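Local coordinates for peptidoglycan glycosyltransferase (PDB 4OVD), which is a penicillin-binding protein, probably of class B, that joins a dimerisation domain to a transpeptidase-family domain, at residues G484-Q496 with S508-P520. Sequence-based numbering, arbitrary orientation.
Sequences GYTVAGKTGTGQQ and SGFVASFCGIVNP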
ATOM      1  N   GLY A 484      10.127  11.936 -19.248  1.00 53.37           N
ATOM      2  CA  GLY A 484       8.880  12.635 -19.635  1.00 54.44           C
ATOM      3  C   GLY A 484       7.839  12.866 -18.522  1.00 59.52           C
ATOM      4  O   GLY A 484       6.817  13.521 -18.743  1.00 58.09           O
ATOM      5  N   TYR A 485       8.087  12.365 -17.305  1.00 55.03           N
ATOM      6  CA  TYR A 485       7.118  12.533 -16.230  1.00 50.02           C
ATOM      7  C   TYR A 485       7.738  13.112 -14.995  1.00 44.58           C
ATOM      8  O   TYR A 485       8.924  13.117 -14.842  1.00 47.83           O
ATOM      9  CB  TYR A 485       6.541  11.165 -15.865  1.00 50.93           C
ATOM     10  CG  TYR A 485       5.747  10.491 -16.970  1.00 56.33           C
ATOM     11  CD1 TYR A 485       6.359   9.703 -17.937  1.00 57.84           C
ATOM     12  CD2 TYR A 485       4.369  10.617 -17.010  1.00 55.04           C
ATOM     13  CE1 TYR A 485       5.604   9.093 -18.929  1.00 60.35           C
ATOM     14  CE2 TYR A 485       3.624  10.017 -17.969  1.00 56.53           C
ATOM     15  CZ  TYR A 485       4.242   9.268 -18.930  1.00 60.54           C
ATOM     16  OH  TYR A 485       3.440   8.697 -19.852  1.00 64.86           O
ATOM     17  N   THR A 486       6.930  13.603 -14.085  1.00 47.84           N
ATOM     18  CA  THR A 486       7.443  14.089 -12.798  1.00 46.25           C
ATOM     19  C   THR A 486       7.138  12.991 -11.826  1.00 38.69           C
ATOM     20  O   THR A 486       6.084  12.451 -11.895  1.00 41.43           O
ATOM     21  CB  THR A 486       6.730  15.359 -12.318  1.00 51.71           C
ATOM     22  OG1 THR A 486       7.035  16.429 -13.198  1.00 51.45           O
ATOM     23  CG2 THR A 486       7.200  15.720 -10.938  1.00 55.13           C
ATOM     24  N   VAL A 487       8.097  12.591 -11.013  1.00 40.64           N
ATOM     25  CA  VAL A 487       7.912  11.527 -10.003  1.00 36.94           C
ATOM     26  C   VAL A 487       8.366  12.075  -8.669  1.00 37.07           C
ATOM     27  O   VAL A 487       9.473  12.577  -8.545  1.00 37.64           O
ATOM     28  CB  VAL A 487       8.718  10.273 -10.361  1.00 35.47           C
ATOM     29  CG1 VAL A 487       8.662   9.184  -9.275  1.00 36.77           C
ATOM     30  CG2 VAL A 487       8.239   9.750 -11.679  1.00 39.44           C
ATOM     31  N   ALA A 488       7.455  12.075  -7.702  1.00 31.84           N
ATOM     32  CA  ALA A 488       7.775  12.474  -6.353  1.00 32.33           C
ATOM     33  C   ALA A 488       7.718  11.138  -5.575  1.00 32.11           C
ATOM     34  O   ALA A 488       6.750  10.409  -5.685  1.00 34.22           O
ATOM     35  CB  ALA A 488       6.719  13.405  -5.842  1.00 34.09           C
ATOM     36  N   GLY A 489       8.760  10.779  -4.869  1.00 31.68           N
ATOM     37  CA  GLY A 489       8.705   9.555  -4.160  1.00 32.97           C
ATOM     38  C   GLY A 489       9.712   9.417  -3.049  1.00 34.72           C
ATOM     39  O   GLY A 489      10.466  10.331  -2.762  1.00 36.50           O
ATOM     40  N   LYS A 490       9.737   8.221  -2.455  1.00 31.37           N
ATOM     41  CA  LYS A 490      10.615   7.942  -1.363  1.00 29.19           C
ATOM     42  C   LYS A 490      10.962   6.440  -1.298  1.00 31.75           C
ATOM     43  O   LYS A 490      10.077   5.610  -1.464  1.00 29.81           O
ATOM     44  CB  LYS A 490       9.931   8.332  -0.045  1.00 28.98           C
ATOM     45  CG  LYS A 490      10.837   8.100   1.142  1.00 31.15           C
ATOM     46  CD  LYS A 490      11.952   9.127   1.235  1.00 34.24           C
ATOM     47  CE  LYS A 490      12.842   8.961   2.476  1.00 31.68           C
ATOM     48  NZ  LYS A 490      13.722   7.796   2.255  1.00 33.92           N
ATOM     49  N   THR A 491      12.258   6.157  -1.095  1.00 29.06           N
ATOM     50  CA  THR A 491      12.759   4.832  -0.885  1.00 31.52           C
ATOM     51  C   THR A 491      12.645   4.483   0.592  1.00 34.17           C
ATOM     52  O   THR A 491      12.537   5.324   1.450  1.00 31.52           O
ATOM     53  CB  THR A 491      14.218   4.743  -1.255  1.00 32.61           C
ATOM     54  OG1 THR A 491      14.934   5.828  -0.646  1.00 33.18           O
ATOM     55  CG2 THR A 491      14.400   4.820  -2.777  1.00 35.98           C
ATOM     56  N   GLY A 492      12.627   3.202   0.873  1.00 37.65           N
ATOM     57  CA  GLY A 492      12.602   2.746   2.203  1.00 37.36           C
ATOM     58  C   GLY A 492      13.333   1.441   2.357  1.00 32.55           C
ATOM     59  O   GLY A 492      13.366   0.636   1.459  1.00 34.30           O
ATOM     60  N   THR A 493      13.931   1.289   3.527  1.00 32.62           N
ATOM     61  CA  THR A 493      14.515   0.105   3.981  1.00 37.54           C
ATOM     62  C   THR A 493      13.737  -0.184   5.264  1.00 37.25           C
ATOM     63  O   THR A 493      13.821   0.605   6.192  1.00 40.11           O
ATOM     64  CB  THR A 493      15.986   0.289   4.373  1.00 43.09           C
ATOM     65  OG1 THR A 493      16.710   0.681   3.223  1.00 47.40           O
ATOM     66  CG2 THR A 493      16.523  -1.038   4.902  1.00 46.37           C
ATOM     67  N   GLY A 494      12.964  -1.267   5.270  1.00 35.35           N
ATOM     68  CA  GLY A 494      12.190  -1.697   6.397  1.00 36.32           C
ATOM     69  C   GLY A 494      12.619  -3.093   6.890  1.00 35.41           C
ATOM     70  O   GLY A 494      13.655  -3.598   6.502  1.00 33.95           O
ATOM     71  N   GLN A 495      11.887  -3.675   7.830  1.00 34.84           N
ATOM     72  CA  GLN A 495      12.287  -4.972   8.310  1.00 34.24           C
ATOM     73  C   GLN A 495      11.149  -5.929   8.531  1.00 34.33           C
ATOM     74  O   GLN A 495      10.010  -5.556   8.840  1.00 31.24           O
ATOM     75  CB  GLN A 495      12.935  -4.834   9.666  1.00 36.09           C
ATOM     76  CG  GLN A 495      14.158  -3.976   9.805  1.00 40.50           C
ATOM     77  CD  GLN A 495      15.428  -4.696   9.493  1.00 47.56           C
ATOM     78  OE1 GLN A 495      15.532  -5.942   9.546  1.00 48.18           O
ATOM     79  NE2 GLN A 495      16.416  -3.923   9.154  1.00 56.17           N
ATOM     80  N   GLN A 496      11.478  -7.194   8.405  1.00 32.72           N
ATOM     81  CA  GLN A 496      10.558  -8.240   8.737  1.00 36.37           C
ATOM     82  C   GLN A 496      10.417  -8.302  10.276  1.00 34.63           C
ATOM     83  O   GLN A 496      11.315  -7.971  11.046  1.00 34.60           O
ATOM     84  CB  GLN A 496      11.052  -9.577   8.215  1.00 40.92           C
ATOM     85  CG  GLN A 496      10.958  -9.544   6.710  1.00 54.55           C
ATOM     86  CD  GLN A 496      10.827 -10.901   6.129  1.00 71.25           C
ATOM     87  OE1 GLN A 496      11.610 -11.818   6.451  1.00 63.36           O
ATOM     88  NE2 GLN A 496       9.806 -11.061   5.283  1.00 75.08           N
ATOM     89  N   SER A 508      16.553 -10.567  11.057  1.00 52.61           N
ATOM     90  CA  SER A 508      15.360 -10.126  10.351  1.00 51.67           C
ATOM     91  C   SER A 508      15.796  -9.688   8.948  1.00 49.51           C
ATOM     92  O   SER A 508      16.726  -8.887   8.828  1.00 50.93           O
ATOM     93  CB  SER A 508      14.750  -8.908  11.049  1.00 46.74           C
ATOM     94  OG  SER A 508      13.683  -8.405  10.285  1.00 52.67           O
ATOM     95  N   GLY A 509      15.095 -10.157   7.925  1.00 45.31           N
ATOM     96  CA  GLY A 509      15.373  -9.729   6.562  1.00 49.40           C
ATOM     97  C   GLY A 509      14.936  -8.272   6.360  1.00 56.66           C
ATOM     98  O   GLY A 509      13.978  -7.782   7.091  1.00 36.26           O
ATOM     99  N   PHE A 510      15.666  -7.571   5.452  1.00 45.69           N
ATOM    100  CA  PHE A 510      15.279  -6.186   5.060  1.00 39.74           C
ATOM    101  C   PHE A 510      14.223  -6.148   3.988  1.00 37.58           C
ATOM    102  O   PHE A 510      14.185  -6.956   3.040  1.00 44.22           O
ATOM    103  CB  PHE A 510      16.461  -5.367   4.547  1.00 47.46           C
ATOM    104  CG  PHE A 510      17.620  -5.339   5.479  1.00 64.45           C
ATOM    105  CD1 PHE A 510      17.712  -4.380   6.475  1.00 66.14           C
ATOM    106  CD2 PHE A 510      18.635  -6.294   5.368  1.00 79.21           C
ATOM    107  CE1 PHE A 510      18.803  -4.369   7.343  1.00 72.86           C
ATOM    108  CE2 PHE A 510      19.720  -6.296   6.242  1.00 79.44           C
ATOM    109  CZ  PHE A 510      19.798  -5.325   7.229  1.00 78.65           C
ATOM    110  N   VAL A 511      13.441  -5.082   4.021  1.00 35.38           N
ATOM    111  CA  VAL A 511      12.383  -4.907   3.060  1.00 32.96           C
ATOM    112  C   VAL A 511      12.776  -3.673   2.285  1.00 34.18           C
ATOM    113  O   VAL A 511      13.104  -2.627   2.876  1.00 35.21           O
ATOM    114  CB  VAL A 511      11.058  -4.668   3.795  1.00 36.10           C
ATOM    115  CG1 VAL A 511       9.945  -4.323   2.802  1.00 37.44           C
ATOM    116  CG2 VAL A 511      10.683  -5.894   4.606  1.00 39.42           C
ATOM    117  N   ALA A 512      12.832  -3.795   0.981  1.00 34.54           N
ATOM    118  CA  ALA A 512      13.196  -2.649   0.148  1.00 34.08           C
ATOM    119  C   ALA A 512      11.925  -2.182  -0.490  1.00 33.14           C
ATOM    120  O   ALA A 512      11.338  -2.924  -1.275  1.00 34.95           O
ATOM    121  CB  ALA A 512      14.192  -3.053  -0.934  1.00 35.23           C
ATOM    122  N   SER A 513      11.620  -0.905  -0.304  1.00 32.73           N
ATOM    123  CA  SER A 513      10.367  -0.311  -0.781  1.00 31.69           C
ATOM    124  C   SER A 513      10.563   0.974  -1.506  1.00 32.43           C
ATOM    125  O   SER A 513      11.551   1.658  -1.293  1.00 32.57           O
ATOM    126  CB  SER A 513       9.557   0.105   0.431  1.00 32.04           C
ATOM    127  OG  SER A 513       9.219  -1.064   1.143  1.00 39.62           O
ATOM    128  N   PHE A 514       9.662   1.246  -2.422  1.00 31.39           N
ATOM    129  CA  PHE A 514       9.629   2.506  -3.041  1.00 31.08           C
ATOM    130  C   PHE A 514       8.141   2.890  -3.214  1.00 37.32           C
ATOM    131  O   PHE A 514       7.372   2.077  -3.707  1.00 38.03           O
ATOM    132  CB  PHE A 514      10.300   2.546  -4.412  1.00 32.51           C
ATOM    133  CG  PHE A 514      10.297   3.923  -4.991  1.00 28.19           C
ATOM    134  CD1 PHE A 514      11.216   4.822  -4.580  1.00 31.41           C
ATOM    135  CD2 PHE A 514       9.331   4.328  -5.877  1.00 33.63           C
ATOM    136  CE1 PHE A 514      11.206   6.127  -5.122  1.00 33.66           C
ATOM    137  CE2 PHE A 514       9.309   5.620  -6.445  1.00 33.14           C
ATOM    138  CZ  PHE A 514      10.256   6.491  -6.056  1.00 31.65           C
ATOM    139  N   CYS A 515       7.778   4.122  -2.860  1.00 33.47           N
ATOM    140  CA  CYS A 515       6.419   4.585  -3.072  1.00 33.15           C
ATOM    141  C   CYS A 515       6.548   5.894  -3.847  1.00 37.63           C
ATOM    142  O   CYS A 515       7.245   6.810  -3.378  1.00 37.93           O
ATOM    143  CB  CYS A 515       5.665   4.831  -1.770  1.00 36.66           C
ATOM    144  SG  CYS A 515       3.856   5.050  -2.118  1.00 47.28           S
ATOM    145  N   GLY A 516       5.922   5.979  -5.017  1.00 35.69           N
ATOM    146  CA  GLY A 516       6.006   7.191  -5.863  1.00 41.20           C
ATOM    147  C   GLY A 516       4.701   7.633  -6.482  1.00 37.19           C
ATOM    148  O   GLY A 516       3.805   6.846  -6.677  1.00 33.87           O
ATOM    149  N   ILE A 517       4.619   8.917  -6.783  1.00 35.68           N
ATOM    150  CA  ILE A 517       3.443   9.551  -7.312  1.00 37.35           C
ATOM    151  C   ILE A 517       3.883  10.078  -8.663  1.00 38.67           C
ATOM    152  O   ILE A 517       4.894  10.772  -8.756  1.00 35.95           O
ATOM    153  CB  ILE A 517       3.056  10.729  -6.387  1.00 39.23           C
ATOM    154  CG1 ILE A 517       2.799  10.227  -4.965  1.00 41.40           C
ATOM    155  CG2 ILE A 517       1.828  11.443  -6.918  1.00 40.06           C
ATOM    156  CD1 ILE A 517       2.885  11.247  -3.827  1.00 42.30           C
ATOM    157  N   VAL A 518       3.157   9.726  -9.712  1.00 38.76           N
ATOM    158  CA  VAL A 518       3.500  10.152 -11.061  1.00 42.35           C
ATOM    159  C   VAL A 518       2.637  11.391 -11.391  1.00 45.22           C
ATOM    160  O   VAL A 518       1.454  11.382 -11.097  1.00 43.60           O
ATOM    161  CB  VAL A 518       3.235   9.021 -12.083  1.00 45.36           C
ATOM    162  CG1 VAL A 518       3.747   9.412 -13.450  1.00 49.93           C
ATOM    163  CG2 VAL A 518       3.905   7.729 -11.660  1.00 48.98           C
ATOM    164  N   ASN A 519       3.253  12.444 -11.959  1.00 47.18           N
ATOM    165  CA  ASN A 519       2.596  13.696 -12.323  1.00 40.15           C
ATOM    166  C   ASN A 519       1.609  14.032 -11.264  1.00 44.43           C
ATOM    167  O   ASN A 519       0.371  13.940 -11.468  1.00 45.11           O
ATOM    168  CB  ASN A 519       1.937  13.581 -13.683  1.00 44.71           C
ATOM    169  CG  ASN A 519       2.958  13.421 -14.794  1.00 52.27           C
ATOM    170  OD1 ASN A 519       4.154  13.499 -14.557  1.00 47.01           O
ATOM    171  ND2 ASN A 519       2.487  13.210 -16.025  1.00 56.20           N
ATOM    172  N   PRO A 520       2.147  14.371 -10.086  1.00 42.65           N
ATOM    173  CA  PRO A 520       1.383  14.676  -8.898  1.00 45.46           C
ATOM    174  C   PRO A 520       0.312  15.757  -9.098  1.00 55.57           C
ATOM    175  O   PRO A 520      -0.718  15.698  -8.435  1.00 51.47           O
ATOM    176  CB  PRO A 520       2.453  15.134  -7.924  1.00 41.98           C
ATOM    177  CG  PRO A 520       3.703  14.489  -8.433  1.00 41.01           C
ATOM    178  CD  PRO A 520       3.581  14.660  -9.880  1.00 40.80           C
TER
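Phe514 packs against the backbone of Gly489 and Lys490 where strands 487-495 and 510-518 pair as an antiparallel beta-hairpin, at one side of the five-stranded sheet of the penicillin-binding transpeptidase fold; the segment 487-495 is an edge strand of the sheet within this chain and carries the Lys-Thr-Gly motif of this family as Lys490, Thr491 and Gly492. With CG anti to the backbone N (chi1 -177°), the Phe514 ring reaches across the pair, CZ 3.9 Å from Gly489 CA. Gly489 has no side chain to stand between its CA and that ring, and here the strands close to 4.0 Å between the CA atoms of Gly489 and Gly516. Thr491 CG2 meets the same ring at its edge, in plane, 3.7 Å from CD1, while its OG1 bonds to Thr476; Phe546 adds an edge-to-face ring.

On the opposite face Lys490 curls forward along its own strand: NZ donates to Thr491 O (2.9 Å) and also bonds to Ser351, two partners that hold NZ. Ser513, on this face too, bonds to Tyr528 of the neighbouring strand 525-532, and helices 418-429 and 458-474 pack against it through Lys490, Ala488 and Ile517.

Toward both ends side chains add to the backbone ladder. Gln496 N bonds to Gly509 O at 2.9 Å, and beside it Ser508 OG lies unusually close to Gln496 O (2.5 Å), a bond doubtful in detail. At the other end the Asn519 amide lies at the Tyr485 ring edge, ND2 3.4 Å from CD2, its plane turned 27° from the ring, while Thr486 N points at OD1 in an almost straight bond (2.8 Å, N-H...O 173°).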